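Local coordinates for putative exported protein (Peptoclostridium difficile, PDB 5TTA) that is of unknown function but is probably exported by way of a signal peptide, and has an alpha/beta structure with a domain of the E-set clan, at residues 88-98 and 121-132; 39-49 and 59-68. One frame throughout, in Å; residues are numbered along the deposited sequence. Where two conformers were deposited one is given.

Contact 1 of 2, residues 88-98 and 121-132; sequences PLELYWDAQNV and GISPVSPKSYSH
With CG of Asp-94 wedged between its backbone N and carbonyl carbon (chi1 54°) and OG of Ser-126 anti to its own carbonyl carbon (chi1 -62°), carboxylate and serine meet through a pair of hydrogen bonds. Asp-94 OD1 accepts from Ser-126 N at 2.8 Å and OD2 from Ser-126 OG at 2.5 Å, both on the syn side, so the two bonds fix the carboxylate's rotation. Asp-94 belongs to a type I turn, Tyr-92 to Ala-95, and its short side chain keeps both oxygens close enough to the chain to take the backbone N and the hydroxyl of one residue. Ser-129 O is gripped from opposite faces of its plane by Leu-91 N, just before the turn, and by NE1 of Trp-93, within it, the latter at 3.0 Å. His-132 CB covers one face of the indole, 3.5 Å from the five-membered ring centroid, while Leu-91 covers the other. The Tyr-92 ring is sandwiched between Pro-124 CG and the aliphatic Lys-128 CB, and Glu-90 CG sits 3.4 Å above the centre of the Tyr-130 ring. Beyond the turn, Gln-96 and Ser-123 exchange backbone bonds. Two short antiparallel pairings, one a single bridge and the other a two-stranded ribbon, are thus joined through a turn and loop at the protein surface.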
loop_
_atom_site.group_PDB
_atom_site.type_symbol
_atom_site.label_atom_id
_atom_site.label_comp_id
_atom_site.label_asym_id
_atom_site.label_seq_id
_atom_site.Cartn_x
_atom_site.Cartn_y
_atom_site.Cartn_z
ATOM N N PRO A 88 -8.146 39.102 -5.198
ATOM C CA PRO A 88 -7.662 37.720 -5.132
ATOM C C PRO A 88 -6.386 37.588 -4.304
ATOM O O PRO A 88 -5.512 38.462 -4.308
ATOM C CB PRO A 88 -7.406 37.369 -6.605
ATOM C CG PRO A 88 -7.068 38.713 -7.246
ATOM C CD PRO A 88 -7.903 39.740 -6.509
ATOM N N LEU A 89 -6.270 36.460 -3.608
ATOM C CA LEU A 89 -5.151 36.213 -2.695
ATOM C C LEU A 89 -4.329 35.029 -3.169
ATOM O O LEU A 89 -4.889 33.982 -3.527
ATOM C CB LEU A 89 -5.644 35.943 -1.266
ATOM C CG LEU A 89 -6.346 37.120 -0.603
ATOM C CD1 LEU A 89 -7.027 36.641 0.685
ATOM C CD2 LEU A 89 -5.337 38.196 -0.314
ATOM N N GLU A 90 -3.002 35.184 -3.149
ATOM C CA GLU A 90 -2.094 34.055 -3.322
ATOM C C GLU A 90 -1.823 33.438 -1.957
ATOM O O GLU A 90 -1.390 34.143 -1.035
ATOM C CB GLU A 90 -0.769 34.482 -3.945
ATOM C CG GLU A 90 -0.868 34.938 -5.369
ATOM C CD GLU A 90 0.493 35.265 -5.952
ATOM O OE1 GLU A 90 1.130 34.360 -6.536
ATOM O OE2 GLU A 90 0.923 36.426 -5.808
ATOM N N LEU A 91 -2.048 32.128 -1.843
ATOM C CA LEU A 91 -1.876 31.400 -0.592
ATOM C C LEU A 91 -0.825 30.304 -0.694
ATOM O O LEU A 91 -0.607 29.721 -1.751
ATOM C CB LEU A 91 -3.199 30.730 -0.143
ATOM C CG LEU A 91 -4.387 31.677 0.045
ATOM C CD1 LEU A 91 -5.559 30.872 0.618
ATOM C CD2 LEU A 91 -4.027 32.809 0.981
ATOM N N TYR A 92 -0.185 30.014 0.446
ATOM C CA TYR A 92 0.391 28.697 0.696
ATOM C C TYR A 92 -0.749 27.787 1.159
ATOM O O TYR A 92 -0.982 27.590 2.358
ATOM C CB TYR A 92 1.503 28.788 1.745
ATOM C CG TYR A 92 2.714 29.576 1.304
ATOM C CD1 TYR A 92 3.620 29.045 0.388
ATOM C CD2 TYR A 92 2.966 30.843 1.823
ATOM C CE1 TYR A 92 4.746 29.754 -0.000
ATOM C CE2 TYR A 92 4.109 31.569 1.437
ATOM C CZ TYR A 92 4.986 31.008 0.526
ATOM O OH TYR A 92 6.100 31.701 0.120
ATOM N N TRP A 93 -1.480 27.225 0.175
ATOM C CA TRP A 93 -2.766 26.585 0.456
ATOM C C TRP A 93 -2.638 25.377 1.377
ATOM O O TRP A 93 -3.536 25.120 2.191
ATOM C CB TRP A 93 -3.433 26.122 -0.841
ATOM C CG TRP A 93 -4.042 27.232 -1.639
ATOM C CD1 TRP A 93 -3.415 28.053 -2.548
ATOM C CD2 TRP A 93 -5.408 27.644 -1.589
ATOM N NE1 TRP A 93 -4.334 28.948 -3.077
ATOM C CE2 TRP A 93 -5.564 28.704 -2.514
ATOM C CE3 TRP A 93 -6.529 27.195 -0.865
ATOM C CZ2 TRP A 93 -6.799 29.356 -2.710
ATOM C CZ3 TRP A 93 -7.751 27.820 -1.058
ATOM C CH2 TRP A 93 -7.887 28.898 -1.993
ATOM N N ASP A 94 -1.601 24.562 1.184
ATOM C CA ASP A 94 -1.394 23.347 1.969
ATOM C C ASP A 94 -0.229 23.473 2.950
ATOM O O ASP A 94 0.423 22.475 3.267
ATOM C CB ASP A 94 -1.196 22.135 1.052
ATOM C CG ASP A 94 -0.087 22.322 0.025
ATOM O OD1 ASP A 94 0.663 23.324 0.093
ATOM O OD2 ASP A 94 0.053 21.440 -0.869
ATOM N N ALA A 95 -0.000 24.673 3.496
ATOM C CA ALA A 95 1.062 24.853 4.480
ATOM C C ALA A 95 0.776 24.043 5.741
ATOM O O ALA A 95 -0.376 23.877 6.153
ATOM C CB ALA A 95 1.209 26.322 4.847
ATOM N N GLN A 96 1.847 23.581 6.384
ATOM C CA GLN A 96 1.760 22.904 7.670
ATOM C C GLN A 96 2.020 23.883 8.809
ATOM O O GLN A 96 2.711 24.891 8.645
ATOM C CB GLN A 96 2.768 21.759 7.763
ATOM C CG GLN A 96 2.618 20.682 6.704
ATOM C CD GLN A 96 3.639 19.571 6.874
ATOM O OE1 GLN A 96 3.330 18.516 7.436
ATOM N NE2 GLN A 96 4.865 19.800 6.392
ATOM N N ASN A 97 1.466 23.570 9.974
ATOM C CA ASN A 97 1.668 24.407 11.140
ATOM C C ASN A 97 3.033 24.104 11.735
ATOM O O ASN A 97 3.546 22.991 11.616
ATOM C CB ASN A 97 0.560 24.167 12.173
ATOM C CG ASN A 97 0.466 22.710 12.609
ATOM O OD1 ASN A 97 0.150 21.820 11.820
ATOM N ND2 ASN A 97 0.752 22.461 13.873
ATOM N N VAL A 98 3.619 25.106 12.367
ATOM C CA VAL A 98 4.880 24.948 13.084
ATOM C C VAL A 98 4.624 25.225 14.560
ATOM O O VAL A 98 3.770 26.045 14.909
ATOM C CB VAL A 98 5.970 25.888 12.513
ATOM C CG1 VAL A 98 7.312 25.662 13.198
ATOM C CG2 VAL A 98 6.101 25.695 10.994
ATOM N N GLY A 121 3.993 29.556 13.460
ATOM C CA GLY A 121 4.293 29.901 12.080
ATOM C C GLY A 121 3.763 28.823 11.152
ATOM O O GLY A 121 3.106 27.866 11.583
ATOM N N ILE A 122 4.069 28.984 9.859
ATOM C CA ILE A 122 3.671 28.018 8.844
ATOM C C ILE A 122 4.896 27.505 8.089
ATOM O O ILE A 122 5.926 28.182 7.979
ATOM C CB ILE A 122 2.642 28.616 7.858
ATOM C CG1 ILE A 122 3.252 29.763 7.067
ATOM C CG2 ILE A 122 1.404 29.109 8.598
ATOM C CD1 ILE A 122 2.377 30.215 5.918
ATOM N N SER A 123 4.763 26.290 7.562
ATOM C CA SER A 123 5.780 25.650 6.729
ATOM C C SER A 123 5.178 25.298 5.373
ATOM O O SER A 123 4.382 24.341 5.277
ATOM C CB SER A 123 6.327 24.397 7.410
ATOM O OG SER A 123 7.363 23.803 6.639
ATOM N N PRO A 124 5.536 26.014 4.308
ATOM C CA PRO A 124 4.947 25.740 2.991
ATOM C C PRO A 124 5.194 24.315 2.511
ATOM O O PRO A 124 6.200 23.676 2.839
ATOM C CB PRO A 124 5.640 26.759 2.075
ATOM C CG PRO A 124 6.029 27.867 2.983
ATOM C CD PRO A 124 6.354 27.239 4.306
ATOM N N VAL A 125 4.233 23.824 1.733
ATOM C CA VAL A 125 4.331 22.542 1.055
ATOM C C VAL A 125 4.382 22.825 -0.449
ATOM O O VAL A 125 5.466 22.820 -1.039
ATOM C CB VAL A 125 3.175 21.624 1.496
ATOM C CG1 VAL A 125 3.109 20.380 0.663
ATOM C CG2 VAL A 125 3.429 21.224 2.960
ATOM N N SER A 126 3.229 23.136 -1.064
ATOM C CA SER A 126 3.148 23.576 -2.451
ATOM C C SER A 126 3.561 25.051 -2.581
ATOM O O SER A 126 3.487 25.812 -1.617
ATOM C CB SER A 126 1.723 23.387 -2.974
ATOM O OG SER A 126 1.357 22.012 -2.961
ATOM N N PRO A 127 4.009 25.478 -3.765
ATOM C CA PRO A 127 4.332 26.901 -3.960
ATOM C C PRO A 127 3.139 27.818 -3.715
ATOM O O PRO A 127 1.988 27.450 -3.942
ATOM C CB PRO A 127 4.762 26.965 -5.436
ATOM C CG PRO A 127 5.365 25.602 -5.710
ATOM C CD PRO A 127 4.394 24.659 -4.934
ATOM N N LYS A 128 3.428 29.061 -3.327
ATOM C CA LYS A 128 2.361 30.057 -3.203
ATOM C C LYS A 128 1.650 30.215 -4.547
ATOM O O LYS A 128 2.297 30.199 -5.601
ATOM C CB LYS A 128 2.937 31.407 -2.750
ATOM C CG LYS A 128 1.847 32.439 -2.380
ATOM C CD LYS A 128 2.375 33.874 -2.268
ATOM C CE LYS A 128 2.928 34.199 -0.908
ATOM N NZ LYS A 128 3.714 35.475 -0.935
ATOM N N SER A 129 0.321 30.340 -4.516
ATOM C CA SER A 129 -0.467 30.322 -5.752
ATOM C C SER A 129 -1.857 30.902 -5.513
ATOM O O SER A 129 -2.394 30.825 -4.407
ATOM C CB SER A 129 -0.580 28.892 -6.308
ATOM O OG SER A 129 -1.456 28.827 -7.425
ATOM N N TYR A 130 -2.456 31.477 -6.572
ATOM C CA TYR A 130 -3.862 31.881 -6.460
ATOM C C TYR A 130 -4.804 30.682 -6.325
ATOM O O TYR A 130 -5.900 30.811 -5.770
ATOM C CB TYR A 130 -4.290 32.722 -7.676
ATOM C CG TYR A 130 -3.791 34.165 -7.676
ATOM C CD1 TYR A 130 -4.293 35.099 -6.772
ATOM C CD2 TYR A 130 -2.835 34.591 -8.602
ATOM C CE1 TYR A 130 -3.833 36.420 -6.765
ATOM C CE2 TYR A 130 -2.388 35.900 -8.610
ATOM C CZ TYR A 130 -2.885 36.805 -7.693
ATOM O OH TYR A 130 -2.416 38.101 -7.708
ATOM N N SER A 131 -4.437 29.529 -6.856
ATOM C CA SER A 131 -5.345 28.393 -6.829
ATOM C C SER A 131 -4.728 27.173 -6.152
ATOM O O SER A 131 -3.512 27.005 -6.094
ATOM C CB SER A 131 -5.767 27.988 -8.239
ATOM O OG SER A 131 -4.649 27.459 -8.925
ATOM N N HIS A 132 -5.596 26.274 -5.695
ATOM C CA HIS A 132 -5.164 24.964 -5.236
ATOM C C HIS A 132 -6.175 23.913 -5.663
ATOM O O HIS A 132 -7.387 24.126 -5.563
ATOM C CB HIS A 132 -5.002 24.907 -3.707
ATOM C CG HIS A 132 -4.447 23.602 -3.230
ATOM N ND1 HIS A 132 -3.151 23.220 -3.485
ATOM C CD2 HIS A 132 -5.006 22.590 -2.518
ATOM C CE1 HIS A 132 -2.926 22.035 -2.940
ATOM N NE2 HIS A 132 -4.040 21.626 -2.355
HETATM O O HOH W 1 -7.032 33.195 -5.259
HETATM O O HOH W 2 -0.204 26.530 -2.436
HETATM O O HOH W 3 2.054 25.690 0.889
HETATM O O HOH W 4 6.278 21.668 5.162
#

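Contact 2 of 2, residues 39-49 and 59-68; sequences IPLFINNSKIQ and SNVISLTNSS
Strands 41-49 and 59-66 run antiparallel at 157°, paired by backbone bonds such as Phe-42 N to Thr-65 O at 2.8 Å, and a beta bulge shifts the register by one residue between Ile-43 and Asn-45. The extra residue, Asn-44, donates its backbone N to Ser-63 O and uses its side chain as well. With CG anti to the carbonyl carbon, chi1 brings the amide toward the partner strand and chi2 (-64°) turns ND2 onto Thr-65 OG1 at 2.8 Å; the acceptor sits in the amide plane and the bond is nearly straight at 167°. Asparagine suits the bulge because its side chain points toward the partner strand there, and a short one ending in an N-H donor can bond to it. On the face that carries Thr-65, Val-61 CG2 lies 3.9 Å from Gln-49 CB.

The other face is mostly apolar. Ile-43 touches two neighbours: CG1 lies beside Leu-64 CD2 at 3.8 Å, and CG2 meets Ile-62 CG2 at 3.9 Å. Leu-41 CD1 reaches Leu-64 CB. Apolar side chains suit this face because it packs on strands 72-82 and 205-215, and beta-branched isoleucine also favours an extended backbone. Ser-46, small enough for the close pairing with Ile-62, has a buried hydroxyl hydrogen-bonded to Tyr-247 OH and to Ile-206 O and Ser-208 OG of strand 205-215.

Where strand 59-66 ends, Asn-66 OD1 accepts from both Ser-68 N and Ser-68 OG, the first bond closing an Asx turn, and ND2 donates to Lys-70 O. The whole is a bulged antiparallel beta hairpin, extended by strand 183-189 into a three-stranded sheet with one face turned to the protein interior.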
loop_
_atom_site.group_PDB
_atom_site.type_symbol
_atom_site.label_atom_id
_atom_site.label_comp_id
_atom_site.label_asym_id
_atom_site.label_seq_id
_atom_site.Cartn_x
_atom_site.Cartn_y
_atom_site.Cartn_z
ATOM N N ILE A 39 -23.895 18.133 -13.231
ATOM C CA ILE A 39 -22.688 17.982 -12.426
ATOM C C ILE A 39 -22.949 16.878 -11.405
ATOM O O ILE A 39 -23.940 16.939 -10.658
ATOM C CB ILE A 39 -22.283 19.312 -11.775
ATOM C CG1 ILE A 39 -21.867 20.344 -12.837
ATOM C CG2 ILE A 39 -21.080 19.111 -10.896
ATOM C CD1 ILE A 39 -22.996 21.013 -13.639
ATOM N N PRO A 40 -22.130 15.819 -11.383
ATOM C CA PRO A 40 -22.395 14.705 -10.457
ATOM C C PRO A 40 -21.991 15.003 -9.018
ATOM O O PRO A 40 -22.428 14.290 -8.103
ATOM C CB PRO A 40 -21.563 13.558 -11.054
ATOM C CG PRO A 40 -20.397 14.261 -11.716
ATOM C CD PRO A 40 -21.013 15.525 -12.306
ATOM N N LEU A 41 -21.148 15.999 -8.777
ATOM C CA LEU A 41 -20.685 16.333 -7.428
ATOM C C LEU A 41 -21.005 17.800 -7.195
ATOM O O LEU A 41 -20.474 18.669 -7.892
ATOM C CB LEU A 41 -19.187 16.063 -7.274
ATOM C CG LEU A 41 -18.542 16.357 -5.923
ATOM C CD1 LEU A 41 -19.210 15.488 -4.823
ATOM C CD2 LEU A 41 -17.058 16.052 -5.994
ATOM N N PHE A 42 -21.889 18.074 -6.247
ATOM C CA PHE A 42 -22.421 19.410 -6.028
ATOM C C PHE A 42 -21.681 20.081 -4.893
ATOM O O PHE A 42 -21.600 19.526 -3.793
ATOM C CB PHE A 42 -23.908 19.367 -5.678
ATOM C CG PHE A 42 -24.589 20.695 -5.793
ATOM C CD1 PHE A 42 -24.830 21.473 -4.677
ATOM C CD2 PHE A 42 -25.013 21.159 -7.034
ATOM C CE1 PHE A 42 -25.475 22.700 -4.788
ATOM C CE2 PHE A 42 -25.652 22.386 -7.158
ATOM C CZ PHE A 42 -25.882 23.158 -6.030
ATOM N N ILE A 43 -21.176 21.286 -5.129
ATOM C CA ILE A 43 -20.543 22.025 -4.044
ATOM C C ILE A 43 -21.595 22.949 -3.451
ATOM O O ILE A 43 -21.993 23.940 -4.066
ATOM C CB ILE A 43 -19.298 22.798 -4.497
ATOM C CG1 ILE A 43 -18.246 21.825 -5.000
ATOM C CG2 ILE A 43 -18.726 23.606 -3.303
ATOM C CD1 ILE A 43 -16.974 22.498 -5.467
ATOM N N ASN A 44 -22.039 22.629 -2.237
ATOM C CA ASN A 44 -23.019 23.454 -1.538
ATOM C C ASN A 44 -22.413 24.731 -0.987
ATOM O O ASN A 44 -23.110 25.756 -0.915
ATOM C CB ASN A 44 -23.656 22.652 -0.395
ATOM C CG ASN A 44 -24.345 21.415 -0.900
ATOM O OD1 ASN A 44 -25.322 21.511 -1.645
ATOM N ND2 ASN A 44 -23.819 20.246 -0.543
ATOM N N ASN A 45 -21.134 24.693 -0.615
ATOM C CA ASN A 45 -20.475 25.806 0.056
ATOM C C ASN A 45 -19.001 25.495 0.273
ATOM O O ASN A 45 -18.620 24.322 0.357
ATOM C CB ASN A 45 -21.153 26.093 1.399
ATOM C CG ASN A 45 -21.036 27.538 1.818
ATOM O OD1 ASN A 45 -20.510 28.372 1.082
ATOM N ND2 ASN A 45 -21.541 27.846 3.005
ATOM N N SER A 46 -18.160 26.528 0.358
ATOM C CA SER A 46 -16.784 26.361 0.813
ATOM C C SER A 46 -16.469 27.589 1.647
ATOM O O SER A 46 -16.664 28.714 1.181
ATOM C CB SER A 46 -15.787 26.189 -0.348
ATOM O OG SER A 46 -15.870 27.259 -1.254
ATOM N N LYS A 47 -16.057 27.371 2.895
ATOM C CA LYS A 47 -16.071 28.398 3.927
ATOM C C LYS A 47 -14.966 28.076 4.924
ATOM O O LYS A 47 -14.681 26.915 5.177
ATOM C CB LYS A 47 -17.409 28.427 4.686
ATOM C CG LYS A 47 -18.460 29.390 4.180
ATOM C CD LYS A 47 -19.716 29.358 5.069
ATOM C CE LYS A 47 -19.444 29.875 6.479
ATOM N NZ LYS A 47 -19.062 31.322 6.502
ATOM N N ILE A 48 -14.377 29.093 5.506
ATOM C CA ILE A 48 -13.438 28.899 6.614
ATOM C C ILE A 48 -14.264 28.630 7.847
ATOM O O ILE A 48 -15.206 29.380 8.136
ATOM C CB ILE A 48 -12.567 30.144 6.844
ATOM C CG1 ILE A 48 -11.915 30.595 5.553
ATOM C CG2 ILE A 48 -11.550 29.894 7.979
ATOM C CD1 ILE A 48 -10.493 30.189 5.417
ATOM N N GLN A 49 -13.929 27.551 8.554
ATOM C CA GLN A 49 -14.489 27.249 9.856
ATOM C C GLN A 49 -13.346 26.948 10.820
ATOM O O GLN A 49 -12.275 26.481 10.413
ATOM C CB GLN A 49 -15.461 26.069 9.764
ATOM C CG GLN A 49 -16.554 26.329 8.713
ATOM C CD GLN A 49 -17.672 25.285 8.669
ATOM O OE1 GLN A 49 -17.694 24.329 9.453
ATOM N NE2 GLN A 49 -18.607 25.468 7.728
ATOM N N SER A 59 -9.970 25.735 9.003
ATOM C CA SER A 59 -10.002 24.829 7.859
ATOM C C SER A 59 -10.895 25.399 6.763
ATOM O O SER A 59 -11.921 26.025 7.030
ATOM C CB SER A 59 -10.551 23.425 8.201
ATOM O OG SER A 59 -9.718 22.688 9.088
ATOM N N ASN A 60 -10.522 25.102 5.522
ATOM C CA ASN A 60 -11.410 25.307 4.373
ATOM C C ASN A 60 -12.372 24.123 4.339
ATOM O O ASN A 60 -11.957 22.994 4.052
ATOM C CB ASN A 60 -10.529 25.400 3.125
ATOM C CG ASN A 60 -11.310 25.439 1.816
ATOM O OD1 ASN A 60 -10.743 25.179 0.746
ATOM N ND2 ASN A 60 -12.554 25.760 1.888
ATOM N N VAL A 61 -13.638 24.343 4.674
ATOM C CA VAL A 61 -14.610 23.254 4.746
ATOM C C VAL A 61 -15.493 23.316 3.505
ATOM O O VAL A 61 -16.240 24.284 3.305
ATOM C CB VAL A 61 -15.443 23.326 6.029
ATOM C CG1 VAL A 61 -16.470 22.156 6.057
ATOM C CG2 VAL A 61 -14.493 23.262 7.272
ATOM N N ILE A 62 -15.390 22.290 2.666
ATOM C CA ILE A 62 -16.155 22.185 1.417
ATOM C C ILE A 62 -17.315 21.227 1.653
ATOM O O ILE A 62 -17.100 20.038 1.940
ATOM C CB ILE A 62 -15.262 21.704 0.263
ATOM C CG1 ILE A 62 -14.006 22.581 0.216
ATOM C CG2 ILE A 62 -16.057 21.748 -1.064
ATOM C CD1 ILE A 62 -12.954 22.140 -0.775
ATOM N N SER A 63 -18.540 21.746 1.550
ATOM C CA SER A 63 -19.736 20.933 1.748
ATOM C C SER A 63 -20.162 20.373 0.396
ATOM O O SER A 63 -20.438 21.137 -0.541
ATOM C CB SER A 63 -20.840 21.753 2.402
ATOM O OG SER A 63 -22.067 21.046 2.348
ATOM N N LEU A 64 -20.148 19.049 0.282
ATOM C CA LEU A 64 -20.391 18.322 -0.956
ATOM C C LEU A 64 -21.649 17.461 -0.868
ATOM O O LEU A 64 -22.034 16.965 0.210
ATOM C CB LEU A 64 -19.203 17.404 -1.284
ATOM C CG LEU A 64 -17.818 18.031 -1.395
ATOM C CD1 LEU A 64 -16.755 16.932 -1.427
ATOM C CD2 LEU A 64 -17.756 18.868 -2.661
ATOM N N THR A 65 -22.262 17.253 -2.030
ATOM C CA THR A 65 -23.389 16.334 -2.199
ATOM C C THR A 65 -23.136 15.530 -3.471
ATOM O O THR A 65 -22.963 16.124 -4.532
ATOM C CB THR A 65 -24.728 17.082 -2.322
ATOM O OG1 THR A 65 -25.029 17.779 -1.098
ATOM C CG2 THR A 65 -25.868 16.108 -2.675
ATOM N N ASN A 66 -23.125 14.201 -3.380
ATOM C CA ASN A 66 -23.070 13.338 -4.570
ATOM C C ASN A 66 -24.466 13.243 -5.171
ATOM O O ASN A 66 -25.290 12.449 -4.723
ATOM C CB ASN A 66 -22.554 11.950 -4.209
ATOM C CG ASN A 66 -22.464 11.009 -5.419
ATOM O OD1 ASN A 66 -22.927 11.323 -6.508
ATOM N ND2 ASN A 66 -21.854 9.848 -5.216
ATOM N N SER A 67 -24.738 14.028 -6.206
ATOM C CA SER A 67 -26.072 14.040 -6.791
ATOM C C SER A 67 -26.279 12.960 -7.848
ATOM O O SER A 67 -27.381 12.855 -8.392
ATOM C CB SER A 67 -26.364 15.418 -7.389
ATOM O OG SER A 67 -25.296 15.840 -8.221
ATOM N N SER A 68 -25.264 12.161 -8.151
ATOM C CA SER A 68 -25.390 11.148 -9.183
ATOM C C SER A 68 -25.842 9.825 -8.580
ATOM O O SER A 68 -26.004 9.676 -7.364
ATOM C CB SER A 68 -24.072 10.979 -9.934
ATOM O OG SER A 68 -23.168 10.167 -9.217
HETATM O O HOH W 5 -25.771 18.286 -9.175
#

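Overall arrangement
Contact 2 is partly buried and contact 1 lies at the surface; their centres are about 21 Å apart, on opposite sides of the chain's centre. Contact 2 comes first along the chain and joins consecutive strands of a hairpin, whereas contact 1 brings together segments separated by 22 residues without helix or strand. Long, regular pairing lets contact 2 rely on backbone bonds and aliphatic packing on its inner face. Contact 1, mostly loop, relies more on side chains: a carboxylate held by a serine, aromatic faces covered by aliphatic groups, and waters bridging its segments. Strand 72-82 is their common neighbour, touched by Leu-41 and Leu-64 from contact 2 and by Leu-91 and Trp-93 from contact 1.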